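Local coordinates for probable Zn binding protein (Lactobacillus acidophilus, PDB 3Q69) that is a putative mucus-binding protein that probably serves in adhesion to mucus and may bind zinc, seen here as its Muc B2-like domain, at residues A[15-20]-A[63-68]. Residues are numbered along the deposited sequence; the frame is centred on the assembly and turned at random.
Sequences IHYRYE and LPSPVI
Tyr17 OH is joined to the segment 63-68 through one water, which lies 2.8 Å from that hydroxyl, in the plane of the ring at its edge. The same water donates to Leu63 O at 2.9 Å and to Ser65 OG, so three groups grip it where strand 55-64 runs out into loop; Ser65 OG is also hydrogen-bonded to Lys75 O. Pro66 lies over one face of the Tyr17 ring, its CD 3.9 Å from the centroid in a CH-pi contact. With CG beside the backbone N and anti to the carbonyl carbon (chi1 -60°), Tyr17 reaches across between the segments and sets its OH against Leu63 CD2. That methyl also meets Ile15 CG1 at 3.8 Å, the two aliphatic chains sliding past each other in opposite directions. Farther along, Tyr19 and Ile68 come at each other from opposite directions, Tyr19 OH touching Ile68 CD1 at 3.6 Å, while the Tyr19 ring also meets Tyr71 edge-to-face. A phenylalanine in place of Tyr17 would probably leave the water without its link to strand 2-19 and open a gap beside Leu63 CD2. The two segments run 18° apart and meet through side chains and one bridging water, joining strand 2-19 of the mixed sheet to the end of strand 55-64, in the two-stranded sheet, and the loop after it, in this elongated, all-beta Muc B2-like domain of the ubiquitin clan.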
ATOM      1  N   ILE A  15      -4.628   7.506  -4.548  1.00 20.87           N
ATOM      2  CA  ILE A  15      -4.762   7.965  -5.922  1.00 21.12           C
ATOM      3  C   ILE A  15      -5.504   9.301  -6.000  1.00 22.20           C
ATOM      4  O   ILE A  15      -6.648   9.413  -5.555  1.00 22.94           O
ATOM      5  CB  ILE A  15      -5.521   6.925  -6.773  1.00 20.45           C
ATOM      6  CG1 ILE A  15      -4.824   5.572  -6.689  1.00 21.55           C
ATOM      7  CG2 ILE A  15      -5.581   7.385  -8.228  1.00 20.40           C
ATOM      8  CD1 ILE A  15      -3.439   5.571  -7.254  1.00 20.94           C
ATOM      9  N   HIS A  16      -4.850  10.304  -6.579  1.00 22.13           N
ATOM     10  CA  HIS A  16      -5.434  11.631  -6.720  1.00 23.07           C
ATOM     11  C   HIS A  16      -6.005  11.783  -8.123  1.00 24.27           C
ATOM     12  O   HIS A  16      -5.460  11.236  -9.096  1.00 22.33           O
ATOM     13  CB  HIS A  16      -4.376  12.711  -6.477  1.00 20.89           C
ATOM     14  CG  HIS A  16      -3.838  12.728  -5.077  1.00 21.42           C
ATOM     15  ND1 HIS A  16      -4.626  12.984  -3.981  1.00 20.27           N
ATOM     16  CD2 HIS A  16      -2.582  12.529  -4.610  1.00 21.01           C
ATOM     17  CE1 HIS A  16      -3.876  12.945  -2.886  1.00 19.95           C
ATOM     18  NE2 HIS A  16      -2.639  12.672  -3.243  1.00 19.30           N
ATOM     19  N   TYR A  17      -7.109  12.518  -8.224  1.00 24.81           N
ATOM     20  CA  TYR A  17      -7.755  12.752  -9.506  1.00 25.55           C
ATOM     21  C   TYR A  17      -7.910  14.257  -9.690  1.00 26.30           C
ATOM     22  O   TYR A  17      -8.645  14.903  -8.959  1.00 26.71           O
ATOM     23  CB  TYR A  17      -9.118  12.059  -9.538  1.00 24.45           C
ATOM     24  CG  TYR A  17      -9.025  10.560  -9.355  1.00 25.79           C
ATOM     25  CD1 TYR A  17      -8.562   9.746 -10.376  1.00 25.35           C
ATOM     26  CD2 TYR A  17      -9.361   9.961  -8.142  1.00 27.36           C
ATOM     27  CE1 TYR A  17      -8.430   8.377 -10.197  1.00 26.98           C
ATOM     28  CE2 TYR A  17      -9.233   8.586  -7.952  1.00 28.25           C
ATOM     29  CZ  TYR A  17      -8.766   7.804  -8.988  1.00 27.18           C
ATOM     30  OH  TYR A  17      -8.634   6.445  -8.832  1.00 28.56           O
ATOM     31  N   ARG A  18      -7.192  14.804 -10.662  1.00 27.48           N
ATOM     32  CA  ARG A  18      -7.234  16.230 -10.941  1.00 28.36           C
ATOM     33  C   ARG A  18      -7.317  16.536 -12.434  1.00 28.82           C
ATOM     34  O   ARG A  18      -7.048  15.676 -13.285  1.00 27.48           O
ATOM     35  CB  ARG A  18      -5.991  16.902 -10.358  1.00 28.76           C
ATOM     36  CG  ARG A  18      -5.927  16.854  -8.844  1.00 32.84           C
ATOM     37  CD  ARG A  18      -4.780  17.689  -8.320  1.00 37.31           C
ATOM     38  NE  ARG A  18      -4.927  17.992  -6.904  1.00 42.48           N
ATOM     39  CZ  ARG A  18      -4.145  18.837  -6.237  1.00 44.80           C
ATOM     40  NH1 ARG A  18      -3.151  19.462  -6.861  1.00 45.72           N
ATOM     41  NH2 ARG A  18      -4.368  19.066  -4.946  1.00 45.84           N
ATOM     42  N   TYR A  19      -7.705  17.769 -12.746  1.00 29.77           N
ATOM     43  CA  TYR A  19      -7.783  18.219 -14.131  1.00 30.59           C
ATOM     44  C   TYR A  19      -6.421  18.850 -14.396  1.00 31.01           C
ATOM     45  O   TYR A  19      -5.671  19.115 -13.455  1.00 29.97           O
ATOM     46  CB  TYR A  19      -8.882  19.268 -14.291  1.00 31.95           C
ATOM     47  CG  TYR A  19     -10.288  18.711 -14.213  1.00 31.71           C
ATOM     48  CD1 TYR A  19     -10.853  18.015 -15.292  1.00 32.50           C
ATOM     49  CD2 TYR A  19     -11.057  18.874 -13.064  1.00 32.43           C
ATOM     50  CE1 TYR A  19     -12.146  17.502 -15.218  1.00 34.24           C
ATOM     51  CE2 TYR A  19     -12.355  18.362 -12.984  1.00 33.98           C
ATOM     52  CZ  TYR A  19     -12.891  17.681 -14.056  1.00 32.65           C
ATOM     53  OH  TYR A  19     -14.172  17.172 -13.977  1.00 35.80           O
ATOM     54  N   GLU A  20      -6.093  19.084 -15.662  1.00 33.65           N
ATOM     55  CA  GLU A  20      -4.808  19.687 -16.006  1.00 34.63           C
ATOM     56  C   GLU A  20      -4.547  20.982 -15.247  1.00 33.98           C
ATOM     57  O   GLU A  20      -3.404  21.287 -14.912  1.00 33.45           O
ATOM     58  CB  GLU A  20      -4.728  19.966 -17.501  1.00 37.66           C
ATOM     59  CG  GLU A  20      -4.749  18.723 -18.365  1.00 41.69           C
ATOM     60  CD  GLU A  20      -4.565  19.041 -19.837  1.00 44.71           C
ATOM     61  OE1 GLU A  20      -5.384  19.816 -20.386  1.00 46.15           O
ATOM     62  OE2 GLU A  20      -3.599  18.518 -20.440  1.00 47.11           O
ATOM     63  N   LEU A  63      -7.260  -0.444 -10.417  1.00 19.84           N
ATOM     64  CA  LEU A  63      -8.245   0.575 -10.082  1.00 20.20           C
ATOM     65  C   LEU A  63      -8.597   1.401 -11.317  1.00 21.14           C
ATOM     66  O   LEU A  63      -7.876   2.335 -11.684  1.00 20.07           O
ATOM     67  CB  LEU A  63      -7.681   1.495  -8.995  1.00 21.05           C
ATOM     68  CG  LEU A  63      -8.650   2.518  -8.403  1.00 23.46           C
ATOM     69  CD1 LEU A  63      -9.684   1.782  -7.552  1.00 23.29           C
ATOM     70  CD2 LEU A  63      -7.880   3.530  -7.566  1.00 23.81           C
ATOM     71  N   PRO A  64      -9.697   1.052 -11.996  1.00 22.49           N
ATOM     72  CA  PRO A  64     -10.104   1.797 -13.190  1.00 23.48           C
ATOM     73  C   PRO A  64     -10.371   3.259 -12.822  1.00 23.97           C
ATOM     74  O   PRO A  64     -11.045   3.550 -11.840  1.00 24.26           O
ATOM     75  CB  PRO A  64     -11.374   1.073 -13.631  1.00 24.25           C
ATOM     76  CG  PRO A  64     -11.178  -0.309 -13.144  1.00 25.31           C
ATOM     77  CD  PRO A  64     -10.603  -0.080 -11.759  1.00 24.75           C
ATOM     78  N   SER A  65      -9.844   4.180 -13.615  1.00 26.21           N
ATOM     79  CA  SER A  65     -10.044   5.602 -13.341  1.00 27.49           C
ATOM     80  C   SER A  65     -11.478   6.041 -13.656  1.00 29.17           C
ATOM     81  O   SER A  65     -12.087   5.574 -14.629  1.00 28.20           O
ATOM     82  CB  SER A  65      -9.070   6.427 -14.175  1.00 26.21           C
ATOM     83  OG  SER A  65      -7.743   6.260 -13.725  1.00 24.61           O
ATOM     84  N   PRO A  66     -12.041   6.933 -12.830  1.00 29.68           N
ATOM     85  CA  PRO A  66     -13.408   7.395 -13.080  1.00 33.14           C
ATOM     86  C   PRO A  66     -13.518   8.029 -14.455  1.00 34.90           C
ATOM     87  O   PRO A  66     -12.640   8.779 -14.871  1.00 36.21           O
ATOM     88  CB  PRO A  66     -13.642   8.413 -11.967  1.00 31.75           C
ATOM     89  CG  PRO A  66     -12.783   7.886 -10.854  1.00 33.00           C
ATOM     90  CD  PRO A  66     -11.511   7.513 -11.586  1.00 31.69           C
ATOM     91  N   VAL A  67     -14.592   7.714 -15.164  1.00 37.05           N
ATOM     92  CA  VAL A  67     -14.814   8.290 -16.486  1.00 38.10           C
ATOM     93  C   VAL A  67     -15.549   9.607 -16.309  1.00 37.83           C
ATOM     94  O   VAL A  67     -16.603   9.657 -15.677  1.00 37.22           O
ATOM     95  CB  VAL A  67     -15.657   7.366 -17.380  1.00 38.82           C
ATOM     96  CG1 VAL A  67     -15.887   8.022 -18.731  1.00 39.51           C
ATOM     97  CG2 VAL A  67     -14.943   6.030 -17.551  1.00 39.06           C
ATOM     98  N   ILE A  68     -14.972  10.675 -16.850  1.00 38.00           N
ATOM     99  CA  ILE A  68     -15.559  12.007 -16.754  1.00 36.74           C
ATOM    100  C   ILE A  68     -15.874  12.508 -18.158  1.00 36.98           C
ATOM    101  O   ILE A  68     -14.978  12.652 -19.000  1.00 36.45           O
ATOM    102  CB  ILE A  68     -14.595  12.986 -16.053  1.00 36.16           C
ATOM    103  CG1 ILE A  68     -14.503  12.635 -14.564  1.00 34.73           C
ATOM    104  CG2 ILE A  68     -15.081  14.416 -16.237  1.00 34.99           C
ATOM    105  CD1 ILE A  68     -13.651  13.590 -13.743  1.00 33.24           C
TER
HETATM  106  O   HOH W   1      -7.778   5.225 -11.160  1.00 25.49           O